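Local coordinates for protein phosphoethanolamine N-methyltransferase 1 (Haemonchus contortus, PDB 4KRG) that probably methylates phosphoethanolamine, with S-adenosylmethionine as the methyl donor, on the nematode route to phosphocholine, at residues A[273-278]-A[446-451]; A[54-59]-A[73-78]. One frame throughout, in Å; residues are numbered along the deposited sequence.

Contact 1: A[273-278]-A[446-451]; sequences NEKYSW and KDHNLD
Lys-275 and Tyr-276, from the loop that follows helix 249-271, close on Asp-447 and His-448 at the carboxyl end of helix 434-448, just where the chain turns out of the helix through a Schellman motif with Asn-449 at positive phi.

The charged and hydroxyl contacts meet at the carboxylate of Asp-447, which is held at both oxygens. Lys-275 NZ makes a salt bridge to OD1 of Asp-447 at 3.2 Å, coming from above the carboxylate plane; the lysine chain bends at chi3 (-61°) and crosses the aspartate at nearly a right angle. The phenol OH of Tyr-276 donates to the anti lone pair of Asp-447 OD2, 2.5 Å away. A water gives a further hydrogen bond to Asp-447 OD2 at 2.7 Å and accepts a weak one from Lys-275 NZ, closing a small polar ring at the surface. Next to Lys-275, OE2 of Glu-274 is hydrogen-bonded to NE2 of His-311.

The rings meet by van der Waals contact. His-448 CE1 lies over one face of Tyr-276, offset toward the rim and 3.7 Å from CE2 of that tyrosine, with the two ring planes 57° apart.

The imidazole itself ties helix to loop. ND1 of His-448 is hydrogen-bonded to Phe-444 O one turn back, and NE2 accepts from the loop, a pattern consistent with a neutral ring protonated at ND1. That second bond, from Lys-275 N to His-448 NE2, is 3.0 Å long, nearly straight at 169°, and lies close to the ring plane.

Contact 2: A[54-59]-A[73-78]; sequences PHLTNK and TVLAET
Thr-57 and Thr-78 bring the two backbones together, CA atoms 5.3 Å apart, where a type II beta turn meets the last turn of helix 70-78. Lys-59 N on Leu-56 O closes the beta turn, with Asn-58 at positive phi, and the helix end meets it mostly through Thr-78 O. That carbonyl takes a CA-H...O contact from Thr-57 CA at 3.5 Å, and a water links it to Asn-58 N, donating to Thr-78 O at 2.8 Å. A second water accepts from Leu-56 N and is hydrogen-bonded to Thr-78 OG1, which chi1 (53°) places between the backbone N and the carbonyl carbon. The two segments share no direct hydrogen bond: Leu-56 O and Thr-78 O, two acceptors, face each other at 3.4 Å, and Thr-57 N is buried without a partner. On the buried side the leucines meet methyl to methyl, Leu-56 CD1 to Leu-75 CD2 at 3.7 Å. Leu-124 touches Leu-56, while Phe-126 and Leu-50 touch Leu-75. Within 54-59, Lys-59 NZ is hydrogen-bonded to His-55 O, from above the carbonyl plane. The turn leads into strand 60-64 and then the helix, so the contact closes the base of the first beta-alpha-beta unit of a Rossmann-like methyltransferase domain.

Overall arrangement
Contact 2 comes first along the chain and is complete before contact 1 opens. The two lie on opposite sides of the chain's centre, 49 Å apart between centres and about 33 Å between nearest atoms, and they share no helix or strand. Contact 2 belongs to the N-terminal methyltransferase domain, which holds S-adenosylhomocysteine and phosphoethanolamine. Contact 1 belongs to the C-terminal half: it joins the loop after the long helix 249-271 to helix 434-448, which precedes the final strand 458-465. Residues 54-59 and 73-78 are therefore a local closure, whereas 273-278 and 446-451 bring together distant parts of the sequence, so each contact is internal to its own half of this di-domain type of methyltransferase.

Contact 1: A[273-278]-A[446-451]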
ATOM      1  N   ASN A 273      19.220   4.403  -7.456  1.00 24.68           N
ATOM      2  CA  ASN A 273      20.397   3.726  -7.996  1.00 27.71           C
ATOM      3  C   ASN A 273      21.066   2.759  -7.026  1.00 22.90           C
ATOM      4  O   ASN A 273      22.181   2.296  -7.277  1.00 24.05           O
ATOM      5  CB  ASN A 273      21.415   4.734  -8.529  1.00 36.51           C
ATOM      6  CG  ASN A 273      21.001   5.327  -9.860  1.00 40.35           C
ATOM      7  OD1 ASN A 273      20.486   4.627 -10.734  1.00 40.25           O
ATOM      8  ND2 ASN A 273      21.219   6.626 -10.019  1.00 43.65           N
ATOM      9  N   GLU A 274      20.389   2.443  -5.926  1.00 22.79           N
ATOM     10  CA  GLU A 274      20.986   1.583  -4.908  1.00 23.64           C
ATOM     11  C   GLU A 274      21.337   0.214  -5.482  1.00 25.11           C
ATOM     12  O   GLU A 274      20.448  -0.585  -5.796  1.00 23.15           O
ATOM     13  CB  GLU A 274      20.073   1.417  -3.686  1.00 22.18           C
ATOM     14  CG  GLU A 274      20.815   0.834  -2.489  1.00 24.63           C
ATOM     15  CD  GLU A 274      19.921   0.359  -1.357  1.00 24.75           C
ATOM     16  OE1 GLU A 274      18.851  -0.228  -1.636  1.00 24.81           O
ATOM     17  OE2 GLU A 274      20.309   0.556  -0.181  1.00 25.40           O
ATOM     18  N   LYS A 275      22.633  -0.045  -5.618  1.00 17.81           N
ATOM     19  CA  LYS A 275      23.116  -1.301  -6.193  1.00 19.74           C
ATOM     20  C   LYS A 275      23.153  -2.466  -5.202  1.00 21.22           C
ATOM     21  O   LYS A 275      23.204  -3.627  -5.607  1.00 20.07           O
ATOM     22  CB  LYS A 275      24.511  -1.109  -6.781  1.00 21.22           C
ATOM     23  CG  LYS A 275      24.591  -0.082  -7.887  1.00 23.00           C
ATOM     24  CD  LYS A 275      25.998  -0.036  -8.476  1.00 26.73           C
ATOM     25  CE  LYS A 275      27.026   0.368  -7.429  1.00 29.13           C
ATOM     26  NZ  LYS A 275      28.337   0.741  -8.035  1.00 32.35           N
ATOM     27  N   TYR A 276      23.143  -2.143  -3.910  1.00 19.22           N
ATOM     28  CA  TYR A 276      23.183  -3.131  -2.832  1.00 17.45           C
ATOM     29  C   TYR A 276      22.976  -2.370  -1.530  1.00 19.01           C
ATOM     30  O   TYR A 276      23.027  -1.146  -1.532  1.00 21.20           O
ATOM     31  CB  TYR A 276      24.522  -3.872  -2.817  1.00 18.17           C
ATOM     32  CG  TYR A 276      25.711  -2.958  -2.702  1.00 18.69           C
ATOM     33  CD1 TYR A 276      26.207  -2.590  -1.459  1.00 19.49           C
ATOM     34  CD2 TYR A 276      26.331  -2.446  -3.835  1.00 18.48           C
ATOM     35  CE1 TYR A 276      27.282  -1.743  -1.346  1.00 19.70           C
ATOM     36  CE2 TYR A 276      27.412  -1.595  -3.733  1.00 19.50           C
ATOM     37  CZ  TYR A 276      27.884  -1.248  -2.486  1.00 20.31           C
ATOM     38  OH  TYR A 276      28.954  -0.401  -2.367  1.00 20.70           O
ATOM     39  N   SER A 277      22.751  -3.072  -0.423  1.00 19.89           N
ATOM     40  CA  SER A 277      22.605  -2.406   0.875  1.00 21.05           C
ATOM     41  C   SER A 277      23.910  -2.530   1.647  1.00 20.13           C
ATOM     42  O   SER A 277      24.602  -3.537   1.522  1.00 20.30           O
ATOM     43  CB  SER A 277      21.455  -3.023   1.676  1.00 22.39           C
ATOM     44  OG  SER A 277      21.348  -2.427   2.962  1.00 27.03           O
ATOM     45  N   TRP A 278      24.262  -1.525   2.445  1.00 19.08           N
ATOM     46  CA  TRP A 278      25.503  -1.640   3.202  1.00 19.24           C
ATOM     47  C   TRP A 278      25.429  -2.767   4.210  1.00 15.31           C
ATOM     48  O   TRP A 278      26.448  -3.298   4.628  1.00 15.72           O
ATOM     49  CB  TRP A 278      25.925  -0.325   3.868  1.00 18.38           C
ATOM     50  CG  TRP A 278      25.133   0.168   5.053  1.00 16.25           C
ATOM     51  CD1 TRP A 278      24.226   1.182   5.052  1.00 17.13           C
ATOM     52  CD2 TRP A 278      25.252  -0.268   6.415  1.00 15.91           C
ATOM     53  NE1 TRP A 278      23.748   1.391   6.322  1.00 19.89           N
ATOM     54  CE2 TRP A 278      24.361   0.518   7.180  1.00 20.15           C
ATOM     55  CE3 TRP A 278      26.007  -1.245   7.065  1.00 16.17           C
ATOM     56  CZ2 TRP A 278      24.204   0.347   8.556  1.00 19.51           C
ATOM     57  CZ3 TRP A 278      25.851  -1.414   8.429  1.00 18.93           C
ATOM     58  CH2 TRP A 278      24.958  -0.620   9.160  1.00 18.42           C
ATOM     59  N   LYS A 446      30.326   6.145  -0.371  1.00 17.85           N
ATOM     60  CA  LYS A 446      31.283   6.625  -1.361  1.00 18.28           C
ATOM     61  C   LYS A 446      30.968   6.036  -2.730  1.00 20.28           C
ATOM     62  O   LYS A 446      31.074   6.716  -3.752  1.00 21.04           O
ATOM     63  CB  LYS A 446      32.702   6.230  -0.953  1.00 17.70           C
ATOM     64  CG  LYS A 446      33.148   6.765   0.394  1.00 18.96           C
ATOM     65  CD  LYS A 446      33.327   8.269   0.372  1.00 20.47           C
ATOM     66  CE  LYS A 446      34.064   8.746   1.626  1.00 17.76           C
ATOM     67  NZ  LYS A 446      34.330  10.208   1.597  1.00 18.98           N
ATOM     68  N   ASP A 447      30.583   4.762  -2.731  1.00 19.35           N
ATOM     69  CA  ASP A 447      30.301   4.011  -3.949  1.00 18.84           C
ATOM     70  C   ASP A 447      29.104   4.575  -4.695  1.00 16.13           C
ATOM     71  O   ASP A 447      29.052   4.540  -5.920  1.00 18.21           O
ATOM     72  CB  ASP A 447      30.025   2.552  -3.594  1.00 19.21           C
ATOM     73  CG  ASP A 447      29.949   1.658  -4.804  1.00 27.54           C
ATOM     74  OD1 ASP A 447      30.357   2.079  -5.907  1.00 31.53           O
ATOM     75  OD2 ASP A 447      29.491   0.509  -4.647  1.00 32.01           O
ATOM     76  N   HIS A 448      28.139   5.086  -3.938  1.00 15.27           N
ATOM     77  CA  HIS A 448      26.926   5.658  -4.515  1.00 17.26           C
ATOM     78  C   HIS A 448      26.991   7.180  -4.603  1.00 22.02           C
ATOM     79  O   HIS A 448      26.037   7.820  -5.056  1.00 23.51           O
ATOM     80  CB  HIS A 448      25.688   5.206  -3.732  1.00 15.10           C
ATOM     81  CG  HIS A 448      25.390   3.751  -3.870  1.00 17.35           C
ATOM     82  ND1 HIS A 448      25.980   2.777  -3.084  1.00 15.60           N
ATOM     83  CD2 HIS A 448      24.571   3.081  -4.719  1.00 17.95           C
ATOM     84  CE1 HIS A 448      25.541   1.598  -3.431  1.00 14.85           C
ATOM     85  NE2 HIS A 448      24.674   1.743  -4.427  1.00 18.00           N
ATOM     86  N   ASN A 449      28.119   7.749  -4.176  1.00 19.74           N
ATOM     87  CA  ASN A 449      28.330   9.195  -4.206  1.00 20.73           C
ATOM     88  C   ASN A 449      27.243   9.947  -3.447  1.00 22.62           C
ATOM     89  O   ASN A 449      26.782  11.004  -3.869  1.00 27.63           O
ATOM     90  CB  ASN A 449      28.427   9.708  -5.645  1.00 26.18           C
ATOM     91  CG  ASN A 449      29.009  11.100  -5.728  1.00 30.19           C
ATOM     92  OD1 ASN A 449      29.931  11.443  -4.990  1.00 32.12           O
ATOM     93  ND2 ASN A 449      28.463  11.918  -6.618  1.00 33.26           N
ATOM     94  N   LEU A 450      26.827   9.388  -2.321  1.00 22.92           N
ATOM     95  CA  LEU A 450      25.873  10.061  -1.458  1.00 20.84           C
ATOM     96  C   LEU A 450      26.650  11.035  -0.584  1.00 20.32           C
ATOM     97  O   LEU A 450      27.517  10.627   0.175  1.00 22.15           O
ATOM     98  CB  LEU A 450      25.134   9.033  -0.600  1.00 20.97           C
ATOM     99  CG  LEU A 450      24.194   8.095  -1.361  1.00 21.14           C
ATOM    100  CD1 LEU A 450      23.881   6.845  -0.551  1.00 21.73           C
ATOM    101  CD2 LEU A 450      22.921   8.827  -1.699  1.00 21.60           C
ATOM    102  N   ASP A 451      26.373  12.325  -0.704  1.00 41.91           N
ATOM    103  CA  ASP A 451      27.064  13.292   0.141  1.00 44.36           C
ATOM    104  C   ASP A 451      26.390  13.365   1.498  1.00 39.46           C
ATOM    105  O   ASP A 451      25.853  14.400   1.886  1.00 42.18           O
ATOM    106  CB  ASP A 451      27.111  14.670  -0.513  1.00 53.70           C
ATOM    107  CG  ASP A 451      28.402  14.908  -1.267  1.00 61.08           C
ATOM    108  OD1 ASP A 451      29.033  13.914  -1.687  1.00 61.79           O
ATOM    109  OD2 ASP A 451      28.784  16.087  -1.439  1.00 66.05           O
TER
HETATM  110  O   HOH W   1      30.433  -1.301  -6.392  1.00 38.27           O

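Contact 2: A[54-59]-A[73-78]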
ATOM      1  N   PRO A  54     -13.441  -6.320   4.886  1.00 17.86           N
ATOM      2  CA  PRO A  54     -14.123  -6.909   6.038  1.00 18.38           C
ATOM      3  C   PRO A  54     -15.405  -7.619   5.605  1.00 17.10           C
ATOM      4  O   PRO A  54     -15.909  -7.371   4.509  1.00 16.69           O
ATOM      5  CB  PRO A  54     -14.447  -5.697   6.920  1.00 22.14           C
ATOM      6  CG  PRO A  54     -14.230  -4.497   6.063  1.00 22.19           C
ATOM      7  CD  PRO A  54     -13.247  -4.868   5.023  1.00 21.15           C
ATOM      8  N   HIS A  55     -15.905  -8.517   6.447  1.00 17.36           N
ATOM      9  CA  HIS A  55     -17.184  -9.161   6.189  1.00 14.02           C
ATOM     10  C   HIS A  55     -18.279  -8.104   6.134  1.00 14.71           C
ATOM     11  O   HIS A  55     -18.225  -7.102   6.850  1.00 15.00           O
ATOM     12  CB  HIS A  55     -17.493 -10.175   7.280  1.00 15.32           C
ATOM     13  CG  HIS A  55     -16.711 -11.446   7.166  1.00 19.11           C
ATOM     14  ND1 HIS A  55     -17.307 -12.667   6.968  1.00 25.64           N
ATOM     15  CD2 HIS A  55     -15.377 -11.677   7.236  1.00 24.41           C
ATOM     16  CE1 HIS A  55     -16.379 -13.606   6.919  1.00 26.91           C
ATOM     17  NE2 HIS A  55     -15.200 -13.034   7.079  1.00 28.68           N
ATOM     18  N   LEU A  56     -19.285  -8.336   5.299  1.00 14.98           N
ATOM     19  CA  LEU A  56     -20.264  -7.295   4.988  1.00 15.71           C
ATOM     20  C   LEU A  56     -21.688  -7.585   5.458  1.00 16.70           C
ATOM     21  O   LEU A  56     -22.609  -6.848   5.114  1.00 16.65           O
ATOM     22  CB  LEU A  56     -20.261  -7.013   3.487  1.00 18.28           C
ATOM     23  CG  LEU A  56     -18.913  -6.606   2.884  1.00 17.38           C
ATOM     24  CD1 LEU A  56     -19.014  -6.531   1.381  1.00 21.22           C
ATOM     25  CD2 LEU A  56     -18.464  -5.273   3.447  1.00 16.51           C
ATOM     26  N   THR A  57     -21.856  -8.645   6.247  1.00 16.54           N
ATOM     27  CA  THR A  57     -23.168  -9.055   6.746  1.00 16.10           C
ATOM     28  C   THR A  57     -23.879  -7.875   7.423  1.00 16.47           C
ATOM     29  O   THR A  57     -23.322  -7.243   8.324  1.00 16.68           O
ATOM     30  CB  THR A  57     -23.026 -10.222   7.742  1.00 18.94           C
ATOM     31  OG1 THR A  57     -22.033 -11.139   7.263  1.00 23.16           O
ATOM     32  CG2 THR A  57     -24.352 -10.950   7.924  1.00 22.84           C
ATOM     33  N   ASN A  58     -25.095  -7.576   6.953  1.00 16.97           N
ATOM     34  CA  ASN A  58     -25.942  -6.505   7.486  1.00 19.53           C
ATOM     35  C   ASN A  58     -25.462  -5.085   7.198  1.00 20.24           C
ATOM     36  O   ASN A  58     -26.034  -4.116   7.700  1.00 23.17           O
ATOM     37  CB  ASN A  58     -26.183  -6.673   8.985  1.00 19.46           C
ATOM     38  CG  ASN A  58     -26.995  -7.899   9.308  1.00 22.00           C
ATOM     39  OD1 ASN A  58     -27.622  -8.493   8.431  1.00 24.19           O
ATOM     40  ND2 ASN A  58     -26.996  -8.283  10.578  1.00 24.62           N
ATOM     41  N   LYS A  59     -24.432  -4.960   6.373  1.00 17.74           N
ATOM     42  CA  LYS A  59     -23.845  -3.657   6.114  1.00 17.95           C
ATOM     43  C   LYS A  59     -24.309  -3.050   4.792  1.00 16.71           C
ATOM     44  O   LYS A  59     -24.656  -3.770   3.858  1.00 15.57           O
ATOM     45  CB  LYS A  59     -22.312  -3.744   6.201  1.00 18.37           C
ATOM     46  CG  LYS A  59     -21.836  -4.037   7.626  1.00 18.54           C
ATOM     47  CD  LYS A  59     -20.349  -4.338   7.726  1.00 21.28           C
ATOM     48  CE  LYS A  59     -19.979  -4.715   9.163  1.00 23.84           C
ATOM     49  NZ  LYS A  59     -19.210  -5.987   9.242  1.00 24.74           N
ATOM     50  N   THR A  73     -21.594  -7.313  -8.111  1.00 14.98           N
ATOM     51  CA  THR A  73     -22.171  -8.647  -8.175  1.00 16.46           C
ATOM     52  C   THR A  73     -21.865  -9.478  -6.929  1.00 15.80           C
ATOM     53  O   THR A  73     -22.756 -10.107  -6.366  1.00 19.15           O
ATOM     54  CB  THR A  73     -21.687  -9.388  -9.435  1.00 15.56           C
ATOM     55  OG1 THR A  73     -22.170  -8.704 -10.598  1.00 16.76           O
ATOM     56  CG2 THR A  73     -22.204 -10.809  -9.449  1.00 17.40           C
ATOM     57  N   VAL A  74     -20.611  -9.468  -6.494  1.00 12.91           N
ATOM     58  CA  VAL A  74     -20.203 -10.272  -5.354  1.00 14.17           C
ATOM     59  C   VAL A  74     -20.446  -9.548  -4.028  1.00 14.70           C
ATOM     60  O   VAL A  74     -20.769 -10.182  -3.023  1.00 16.47           O
ATOM     61  CB  VAL A  74     -18.728 -10.722  -5.476  1.00 13.68           C
ATOM     62  CG1 VAL A  74     -18.343 -11.626  -4.314  1.00 16.88           C
ATOM     63  CG2 VAL A  74     -18.500 -11.458  -6.793  1.00 13.48           C
ATOM     64  N   LEU A  75     -20.307  -8.225  -4.026  1.00 17.00           N
ATOM     65  CA  LEU A  75     -20.545  -7.435  -2.815  1.00 15.40           C
ATOM     66  C   LEU A  75     -21.968  -7.630  -2.290  1.00 15.15           C
ATOM     67  O   LEU A  75     -22.180  -7.802  -1.092  1.00 16.05           O
ATOM     68  CB  LEU A  75     -20.280  -5.946  -3.064  1.00 13.62           C
ATOM     69  CG  LEU A  75     -18.833  -5.488  -3.305  1.00 12.84           C
ATOM     70  CD1 LEU A  75     -18.812  -4.049  -3.822  1.00 12.62           C
ATOM     71  CD2 LEU A  75     -17.995  -5.591  -2.036  1.00 13.82           C
ATOM     72  N   ALA A  76     -22.936  -7.629  -3.199  1.00 15.25           N
ATOM     73  CA  ALA A  76     -24.340  -7.783  -2.828  1.00 14.23           C
ATOM     74  C   ALA A  76     -24.697  -9.192  -2.352  1.00 17.53           C
ATOM     75  O   ALA A  76     -25.819  -9.422  -1.905  1.00 21.11           O
ATOM     76  CB  ALA A  76     -25.236  -7.377  -3.976  1.00 15.79           C
ATOM     77  N   GLU A  77     -23.770 -10.140  -2.456  1.00 15.63           N
ATOM     78  CA  GLU A  77     -24.016 -11.488  -1.942  1.00 16.83           C
ATOM     79  C   GLU A  77     -24.089 -11.499  -0.427  1.00 18.69           C
ATOM     80  O   GLU A  77     -24.816 -12.297   0.154  1.00 22.50           O
ATOM     81  CB  GLU A  77     -22.920 -12.460  -2.386  1.00 18.79           C
ATOM     82  CG  GLU A  77     -22.954 -12.848  -3.845  1.00 23.36           C
ATOM     83  CD  GLU A  77     -21.782 -13.737  -4.231  1.00 25.71           C
ATOM     84  OE1 GLU A  77     -21.072 -14.220  -3.321  1.00 27.58           O
ATOM     85  OE2 GLU A  77     -21.566 -13.947  -5.447  1.00 26.67           O
ATOM     86  N   THR A  78     -23.317 -10.630   0.220  1.00 18.02           N
ATOM     87  CA  THR A  78     -23.294 -10.618   1.680  1.00 17.46           C
ATOM     88  C   THR A  78     -23.711  -9.296   2.333  1.00 15.92           C
ATOM     89  O   THR A  78     -24.216  -9.295   3.454  1.00 17.84           O
ATOM     90  CB  THR A  78     -21.944 -11.094   2.232  1.00 18.35           C
ATOM     91  OG1 THR A  78     -20.884 -10.339   1.635  1.00 21.49           O
ATOM     92  CG2 THR A  78     -21.751 -12.572   1.916  1.00 22.25           C
TER
HETATM   93  O   HOH W   2     -19.005 -10.540   3.296  1.00 23.00           O
HETATM   94  O   HOH W   3     -26.570  -9.182   4.958  1.00 23.65           O